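Local coordinates for Non-catalytic protein 1 (Piromyces equi, PDB 1WCU) that probably binds plant cell-wall polysaccharides such as glucans and mannans as a non-catalytic family 29 carbohydrate-binding module, at residues Y45-L50 / I118-P123; L66-E71 / I127-R132. All blocks are in the same frame, centred on the assembly; numbering follows the deposited sequence.

Contact 1: residues Y45-L50 / I118-P123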
ATOM      1  N   TYR A  45      10.316  -4.994 -12.169  1.00  7.90           N
ATOM      2  CA  TYR A  45       9.348  -5.381 -11.139  1.00  8.19           C
ATOM      3  C   TYR A  45       9.434  -4.307 -10.070  1.00  8.31           C
ATOM      4  O   TYR A  45       9.962  -4.522  -8.985  1.00  8.61           O
ATOM      5  CB  TYR A  45       9.746  -6.751 -10.605  1.00  8.58           C
ATOM      6  CG  TYR A  45       8.849  -7.455  -9.622  1.00  7.99           C
ATOM      7  CD1 TYR A  45       7.477  -7.341  -9.658  1.00  7.75           C
ATOM      8  CD2 TYR A  45       9.405  -8.316  -8.681  1.00  9.03           C
ATOM      9  CE1 TYR A  45       6.667  -8.051  -8.778  1.00  8.33           C
ATOM     10  CE2 TYR A  45       8.606  -9.043  -7.804  1.00  9.33           C
ATOM     11  CZ  TYR A  45       7.241  -8.905  -7.859  1.00  9.46           C
ATOM     12  OH  TYR A  45       6.432  -9.626  -7.001  1.00 10.46           O
ATOM     13  N   GLY A  46       8.927  -3.126 -10.401  1.00  7.18           N
ATOM     14  CA  GLY A  46       9.109  -1.950  -9.568  1.00  7.48           C
ATOM     15  C   GLY A  46       8.020  -1.789  -8.538  1.00  7.24           C
ATOM     16  O   GLY A  46       6.904  -2.265  -8.737  1.00  7.74           O
ATOM     17  N   ALA A  47       8.347  -1.070  -7.475  1.00  6.77           N
ATOM     18  CA  ALA A  47       7.478  -0.938  -6.307  1.00  7.07           C
ATOM     19  C   ALA A  47       7.523   0.439  -5.690  1.00  7.05           C
ATOM     20  O   ALA A  47       8.559   1.106  -5.712  1.00  7.01           O
ATOM     21  CB  ALA A  47       7.891  -1.906  -5.243  1.00  8.29           C
ATOM     22  N   ILE A  48       6.413   0.822  -5.063  1.00  6.75           N
ATOM     23  CA  ILE A  48       6.479   1.780  -3.959  1.00  7.11           C
ATOM     24  C   ILE A  48       6.503   0.989  -2.653  1.00  6.91           C
ATOM     25  O   ILE A  48       6.019  -0.148  -2.591  1.00  7.06           O
ATOM     26  CB  ILE A  48       5.335   2.804  -3.958  1.00  7.47           C
ATOM     27  CG1 ILE A  48       3.968   2.114  -3.927  1.00  7.81           C
ATOM     28  CG2 ILE A  48       5.500   3.777  -5.091  1.00  8.93           C
ATOM     29  CD1 ILE A  48       2.843   3.062  -3.615  1.00  8.69           C
ATOM     30  N   SER A  49       7.100   1.558  -1.617  1.00  6.82           N
ATOM     31  CA  SER A  49       7.081   0.942  -0.288  1.00  6.60           C
ATOM     32  C   SER A  49       6.893   2.069   0.728  1.00  6.62           C
ATOM     33  O   SER A  49       7.800   2.885   0.960  1.00  6.99           O
ATOM     34  CB  SER A  49       8.344   0.134  -0.032  1.00  7.24           C
ATOM     35  OG  SER A  49       8.228  -0.480   1.238  1.00  7.12           O
ATOM     36  N   LEU A  50       5.688   2.153   1.284  1.00  6.37           N
ATOM     37  CA  LEU A  50       5.293   3.319   2.048  1.00  6.95           C
ATOM     38  C   LEU A  50       5.611   3.078   3.517  1.00  6.52           C
ATOM     39  O   LEU A  50       4.949   2.281   4.207  1.00  6.25           O
ATOM     40  CB  LEU A  50       3.814   3.648   1.810  1.00  7.50           C
ATOM     41  CG  LEU A  50       3.486   3.880   0.329  1.00  8.13           C
ATOM     42  CD1 LEU A  50       1.979   4.078   0.167  1.00 10.37           C
ATOM     43  CD2 LEU A  50       4.258   5.078  -0.255  1.00  9.99           C
ATOM     44  N   ILE A 118       3.956  -2.269   0.596  1.00  6.05           N
ATOM     45  CA  ILE A 118       4.483  -2.373  -0.767  1.00  6.47           C
ATOM     46  C   ILE A 118       3.364  -2.561  -1.779  1.00  7.06           C
ATOM     47  O   ILE A 118       2.457  -3.354  -1.556  1.00  7.00           O
ATOM     48  CB  ILE A 118       5.415  -3.605  -0.875  1.00  6.64           C
ATOM     49  CG1 ILE A 118       6.715  -3.389  -0.089  1.00  7.45           C
ATOM     50  CG2 ILE A 118       5.738  -3.936  -2.329  1.00  7.03           C
ATOM     51  CD1 ILE A 118       7.437  -4.699   0.224  1.00  7.06           C
ATOM     52  N   VAL A 119       3.424  -1.820  -2.880  1.00  7.08           N
ATOM     53  CA  VAL A 119       2.563  -2.064  -4.054  1.00  7.12           C
ATOM     54  C   VAL A 119       3.532  -2.256  -5.208  1.00  6.97           C
ATOM     55  O   VAL A 119       4.429  -1.438  -5.385  1.00  6.73           O
ATOM     56  CB  VAL A 119       1.585  -0.913  -4.348  1.00  7.27           C
ATOM     57  CG1 VAL A 119       0.670  -1.246  -5.525  1.00  7.56           C
ATOM     58  CG2 VAL A 119       0.730  -0.631  -3.114  1.00  7.73           C
ATOM     59  N   GLN A 120       3.362  -3.327  -5.980  1.00  7.46           N
ATOM     60  CA  GLN A 120       4.361  -3.743  -6.957  1.00  8.32           C
ATOM     61  C   GLN A 120       3.712  -4.204  -8.266  1.00  8.16           C
ATOM     62  O   GLN A 120       2.681  -4.887  -8.245  1.00  8.06           O
ATOM     63  CB  GLN A 120       5.227  -4.859  -6.329  1.00  9.50           C
ATOM     64  CG  GLN A 120       6.525  -5.121  -6.994  1.00 10.58           C
ATOM     65  CD  GLN A 120       7.567  -5.800  -6.085  1.00 10.00           C
ATOM     66  OE1 GLN A 120       7.281  -6.325  -4.983  1.00 12.38           O
ATOM     67  NE2 GLN A 120       8.784  -5.790  -6.551  1.00 10.85           N
ATOM     68  N   ASP A 121       4.310  -3.816  -9.388  1.00  8.12           N
ATOM     69  CA  ASP A 121       3.825  -4.162 -10.739  1.00  8.41           C
ATOM     70  C   ASP A 121       4.315  -5.526 -11.198  1.00  9.23           C
ATOM     71  O   ASP A 121       5.434  -5.649 -11.662  1.00 10.41           O
ATOM     72  CB  ASP A 121       4.288  -3.088 -11.740  1.00  8.70           C
ATOM     73  CG  ASP A 121       3.722  -3.288 -13.123  1.00  9.92           C
ATOM     74  OD1 ASP A 121       2.791  -4.114 -13.305  1.00 12.74           O
ATOM     75  OD2 ASP A 121       4.137  -2.524 -14.016  1.00  9.89           O
ATOM     76  N   GLY A 122       3.448  -6.531 -11.124  1.00  9.39           N
ATOM     77  CA  GLY A 122       3.859  -7.910 -11.388  1.00  9.05           C
ATOM     78  C   GLY A 122       4.354  -8.158 -12.800  1.00  9.15           C
ATOM     79  O   GLY A 122       5.416  -8.765 -12.980  1.00  9.65           O
ATOM     80  N   PRO A 123       3.580  -7.730 -13.803  1.00  8.92           N
ATOM     81  CA  PRO A 123       4.034  -7.869 -15.182  1.00  9.03           C
ATOM     82  C   PRO A 123       5.203  -7.013 -15.654  1.00  8.98           C
ATOM     83  O   PRO A 123       5.574  -7.144 -16.825  1.00 10.35           O
ATOM     84  CB  PRO A 123       2.797  -7.493 -16.007  1.00  9.33           C
ATOM     85  CG  PRO A 123       1.665  -7.650 -15.088  1.00  9.86           C
ATOM     86  CD  PRO A 123       2.187  -7.267 -13.739  1.00 10.21           C
TER
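The amide of Gln120 lies flat over one face of the Tyr45 ring, at the end of an antiparallel strand pair in one sheet of the family 29 beta-jelly-roll sandwich. The ring and amide planes are only 15° apart, with Gln120 NE2 3.3 Å above the plane of the Tyr45 ring. With CG opposite the backbone N (chi1 -162°) and an extended chain beyond, Gln120 also sets its CG over that face, in a CH-pi contact 3.8 Å from the ring centroid. Gln120 NE2 then donates to Tyr45 O at 3.0 Å, approaching from above the carbonyl plane, so the amide is fixed in its rotation by one residue's ring and backbone together. An alanine in place of Gln120 would take away this donor to Tyr45 O and the amide stacked on the ring, which would probably leave the ring less firmly held. At the ring edge, Tyr45 CD1 meets Asp121 O at 3.3 Å. Farther along, Asp121 N binds Gly46 O, and Ile48 and Val119 exchange backbone bonds as a hydrogen-bonded pair. The side chains of those two lie side by side, on the face turned to Met131. On the other face, with Ala47, Ser49, Ile118 and Gln120, Trp25 touches both Ala47 and Gln120, and Lys77 touches Gln120 and makes a weak bond to Tyr45 OH. This aromatic and polar surface is consistent with the sugar-binding platform of family 29 modules. Ser49 OG, bonded to Gln79 OE1, passes 3.5 Å from Ile118 CG1.

Contact 2: residues L66-E71 / I127-R132; sequences LQVKTE and IPIYMR
Val68 and Ile129 pack side by side, Val68 CG1 3.7 Å from Ile129 CG2, on the buried face of an antiparallel pair in the second sheet of the sandwich. Leu66 CD1 extends this apolar layer to Met131 SD at 4.0 Å, and Phe95 of strand 90-98 touches Val68, Thr70 and Ile129. At the end of the layer, Thr70 holds OG1 opposite its backbone N (chi1 -172°), which lets the hydroxyl donate to Pro128 O at 2.9 Å while also bonding to Thr72 N. Pro128 O takes a second hydrogen from a water that links it to Glu71 N, beyond the Lys69-Tyr130 pair.

The reverse face is mixed and partly exposed, long polar side chains lying against Phe101 and Tyr130. Backbone bonds join Gln67 to Arg132 and Lys69 to Tyr130, but Lys69 CE comes no nearer than 4.2 Å to Tyr130 CD1. Lys69 O sits in the plane of the Tyr130 ring, 3.4 Å from CD1, while Lys69 NZ stands 5.3 Å from the ring centroid, at most a weak cation-pi attraction; its salt bridge is to Asp33 OD2. A second water accepts from Arg132 NH1 and, weakly, from Gln67 NE2, whose OE1 is hydrogen-bonded to Tyr65 OH. Arg132 NE and NH2 are hydrogen-bonded to the backbone oxygens of Asn34 and Asp33. Lys69 and Arg132 thus share one neighbourhood, where the Asp33 carboxylate and these carbonyls would probably offset their like charges.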
ATOM      1  N   LEU A  66      -7.007   0.067   0.268  1.00  7.27           N
ATOM      2  CA  LEU A  66      -6.754   1.131  -0.716  1.00  7.55           C
ATOM      3  C   LEU A  66      -7.666   0.965  -1.914  1.00  7.65           C
ATOM      4  O   LEU A  66      -8.288  -0.101  -2.096  1.00  7.54           O
ATOM      5  CB  LEU A  66      -5.283   1.162  -1.157  1.00  7.73           C
ATOM      6  CG  LEU A  66      -4.818   0.123  -2.180  1.00  9.81           C
ATOM      7  CD1 LEU A  66      -3.425   0.489  -2.703  1.00 10.59           C
ATOM      8  CD2 LEU A  66      -4.808  -1.253  -1.592  1.00 12.44           C
ATOM      9  N   GLN A  67      -7.730   2.019  -2.715  1.00  7.03           N
ATOM     10  CA  GLN A  67      -8.386   1.975  -4.022  1.00  8.24           C
ATOM     11  C   GLN A  67      -7.331   2.057  -5.127  1.00  7.71           C
ATOM     12  O   GLN A  67      -6.373   2.832  -5.031  1.00  8.04           O
ATOM     13  CB  GLN A  67      -9.400   3.110  -4.164  1.00  8.64           C
ATOM     14  CG  GLN A  67     -10.501   3.059  -3.116  1.00  9.77           C
ATOM     15  CD  GLN A  67     -11.563   4.127  -3.268  1.00 12.16           C
ATOM     16  OE1 GLN A  67     -12.399   4.305  -2.363  1.00 18.68           O
ATOM     17  NE2 GLN A  67     -11.528   4.859  -4.368  1.00 14.27           N
ATOM     18  N   VAL A  68      -7.532   1.254  -6.172  1.00  7.55           N
ATOM     19  CA  VAL A  68      -6.605   1.204  -7.307  1.00  7.90           C
ATOM     20  C   VAL A  68      -7.381   1.323  -8.617  1.00  7.95           C
ATOM     21  O   VAL A  68      -8.464   0.739  -8.753  1.00  8.51           O
ATOM     22  CB  VAL A  68      -5.820  -0.115  -7.341  1.00  8.30           C
ATOM     23  CG1 VAL A  68      -4.764  -0.080  -8.447  1.00  8.62           C
ATOM     24  CG2 VAL A  68      -5.168  -0.374  -5.994  1.00  9.25           C
ATOM     25  N   LYS A  69      -6.812   2.070  -9.573  1.00  7.84           N
ATOM     26  CA  LYS A  69      -7.282   2.153 -10.959  1.00  8.51           C
ATOM     27  C   LYS A  69      -6.059   1.933 -11.816  1.00  7.73           C
ATOM     28  O   LYS A  69      -5.061   2.628 -11.654  1.00  7.93           O
ATOM     29  CB  LYS A  69      -7.889   3.535 -11.240  1.00  8.89           C
ATOM     30  CG  LYS A  69      -8.260   3.748 -12.700  1.00  9.23           C
ATOM     31  CD  LYS A  69      -8.881   5.116 -12.929  1.00 11.21           C
ATOM     32  CE  LYS A  69      -7.903   6.223 -12.858  1.00 14.93           C
ATOM     33  NZ  LYS A  69      -8.565   7.533 -13.202  1.00 18.45           N
ATOM     34  N   THR A  70      -6.111   0.971 -12.730  1.00  7.89           N
ATOM     35  CA  THR A  70      -4.946   0.648 -13.556  1.00  8.07           C
ATOM     36  C   THR A  70      -5.284  -0.318 -14.678  1.00  8.08           C
ATOM     37  O   THR A  70      -6.236  -1.094 -14.571  1.00  8.16           O
ATOM     38  CB  THR A  70      -3.806   0.021 -12.679  1.00  8.08           C
ATOM     39  OG1 THR A  70      -2.610  -0.119 -13.464  1.00  7.83           O
ATOM     40  CG2 THR A  70      -4.197  -1.326 -12.123  1.00  7.68           C
ATOM     41  N   GLU A  71      -4.457  -0.294 -15.726  1.00  8.98           N
ATOM     42  CA  GLU A  71      -4.515  -1.280 -16.803  1.00  9.92           C
ATOM     43  C   GLU A  71      -3.559  -2.466 -16.612  1.00 10.15           C
ATOM     44  O   GLU A  71      -3.565  -3.409 -17.402  1.00 11.70           O
ATOM     45  CB  GLU A  71      -4.247  -0.602 -18.148  1.00 10.47           C
ATOM     46  CG  GLU A  71      -5.326   0.362 -18.597  0.50 11.04           C
ATOM     47  CD  GLU A  71      -5.041   0.884 -19.989  0.50 12.58           C
ATOM     48  OE1 GLU A  71      -5.305   0.147 -20.962  0.50 16.88           O
ATOM     49  OE2 GLU A  71      -4.515   2.010 -20.100  0.50 15.16           O
ATOM     50  N   ILE A 127       3.319   0.583 -16.850  1.00  9.20           N
ATOM     51  CA  ILE A 127       1.974   1.188 -16.939  1.00  9.35           C
ATOM     52  C   ILE A 127       1.622   1.815 -15.587  1.00  9.29           C
ATOM     53  O   ILE A 127       1.826   1.185 -14.560  1.00  9.30           O
ATOM     54  CB  ILE A 127       0.916   0.113 -17.264  1.00  9.15           C
ATOM     55  CG1 ILE A 127       1.104  -0.377 -18.718  1.00  9.03           C
ATOM     56  CG2 ILE A 127      -0.520   0.627 -17.062  1.00  9.83           C
ATOM     57  CD1 ILE A 127       0.236  -1.533 -19.082  1.00 10.54           C
ATOM     58  N   PRO A 128       1.085   3.040 -15.579  1.00  8.90           N
ATOM     59  CA  PRO A 128       0.782   3.669 -14.295  1.00  8.49           C
ATOM     60  C   PRO A 128      -0.296   2.928 -13.494  1.00  8.20           C
ATOM     61  O   PRO A 128      -1.277   2.412 -14.050  1.00  8.33           O
ATOM     62  CB  PRO A 128       0.344   5.082 -14.677  1.00  8.74           C
ATOM     63  CG  PRO A 128      -0.146   4.951 -16.080  1.00 10.19           C
ATOM     64  CD  PRO A 128       0.771   3.930 -16.713  1.00  9.44           C
ATOM     65  N   ILE A 129      -0.074   2.879 -12.181  1.00  7.62           N
ATOM     66  CA  ILE A 129      -0.987   2.305 -11.204  1.00  7.38           C
ATOM     67  C   ILE A 129      -1.432   3.462 -10.319  1.00  7.38           C
ATOM     68  O   ILE A 129      -0.614   4.011  -9.569  1.00  7.27           O
ATOM     69  CB  ILE A 129      -0.283   1.195 -10.385  1.00  7.07           C
ATOM     70  CG1 ILE A 129       0.165   0.059 -11.318  1.00  7.68           C
ATOM     71  CG2 ILE A 129      -1.210   0.666  -9.291  1.00  7.64           C
ATOM     72  CD1 ILE A 129       1.255  -0.787 -10.743  1.00  8.02           C
ATOM     73  N   TYR A 130      -2.698   3.855 -10.445  1.00  7.13           N
ATOM     74  CA  TYR A 130      -3.257   5.002  -9.726  1.00  7.34           C
ATOM     75  C   TYR A 130      -3.920   4.555  -8.434  1.00  7.71           C
ATOM     76  O   TYR A 130      -4.701   3.597  -8.421  1.00  7.83           O
ATOM     77  CB  TYR A 130      -4.307   5.733 -10.594  1.00  8.40           C
ATOM     78  CG  TYR A 130      -3.781   6.228 -11.928  1.00  8.54           C
ATOM     79  CD1 TYR A 130      -3.828   5.420 -13.048  1.00  7.52           C
ATOM     80  CD2 TYR A 130      -3.257   7.511 -12.064  1.00  9.69           C
ATOM     81  CE1 TYR A 130      -3.356   5.857 -14.274  1.00  9.84           C
ATOM     82  CE2 TYR A 130      -2.765   7.963 -13.286  1.00 10.54           C
ATOM     83  CZ  TYR A 130      -2.833   7.136 -14.388  1.00 10.44           C
ATOM     84  OH  TYR A 130      -2.334   7.582 -15.616  1.00 12.85           O
ATOM     85  N   MET A 131      -3.600   5.246  -7.340  1.00  7.07           N
ATOM     86  CA  MET A 131      -4.076   4.829  -6.018  1.00  7.45           C
ATOM     87  C   MET A 131      -4.685   6.000  -5.253  1.00  7.43           C
ATOM     88  O   MET A 131      -4.229   7.134  -5.372  1.00  7.12           O
ATOM     89  CB  MET A 131      -2.920   4.230  -5.200  1.00  7.24           C
ATOM     90  CG  MET A 131      -2.458   2.907  -5.769  1.00  8.05           C
ATOM     91  SD  MET A 131      -0.881   2.358  -5.124  1.00  9.56           S
ATOM     92  CE  MET A 131       0.210   3.152  -6.274  1.00 12.55           C
ATOM     93  N   ARG A 132      -5.690   5.693  -4.433  1.00  7.12           N
ATOM     94  CA  ARG A 132      -6.272   6.659  -3.510  1.00  7.61           C
ATOM     95  C   ARG A 132      -6.615   5.974  -2.195  1.00  7.94           C
ATOM     96  O   ARG A 132      -6.807   4.761  -2.155  1.00  7.51           O
ATOM     97  CB  ARG A 132      -7.561   7.275  -4.084  1.00  7.90           C
ATOM     98  CG  ARG A 132      -7.339   8.211  -5.249  1.00  8.32           C
ATOM     99  CD  ARG A 132      -8.663   8.666  -5.864  1.00  9.66           C
ATOM    100  NE  ARG A 132      -8.432   9.579  -6.980  1.00  9.52           N
ATOM    101  CZ  ARG A 132      -9.347   9.934  -7.879  1.00 10.47           C
ATOM    102  NH1 ARG A 132     -10.583   9.478  -7.788  1.00 14.21           N
ATOM    103  NH2 ARG A 132      -9.007  10.721  -8.885  1.00 11.96           N
TER
HETATM  104  O   HOH W   1     -12.003   7.554  -5.753  0.50 18.12           O
HETATM  105  O   HOH W   2      -3.204   2.383 -16.064  1.00  9.08           O

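How the contacts relate
The two contacts lie on different sheets of the sandwich, their centres about 11 Å apart, and meet through its core. Met131 of contact 2 reaches across with its thioether, CE lying 3.7 Å from Ile48 CD1 and SD 3.9 Å from Val119 CG1. Nearer the strand ends, Ile129 CD1 touches Asp121 CB at 3.9 Å, and Ser125 bonds both Asp121 OD2 and Ile127 N. The segments alternate along the chain: strand 47-52 is followed by 62-70, and 116-121 by 129-137. The probable carbohydrate-binding surface, which carries Trp25 beside Gln120, belongs to the outer face of the contact 1 sheet, turned away from contact 2.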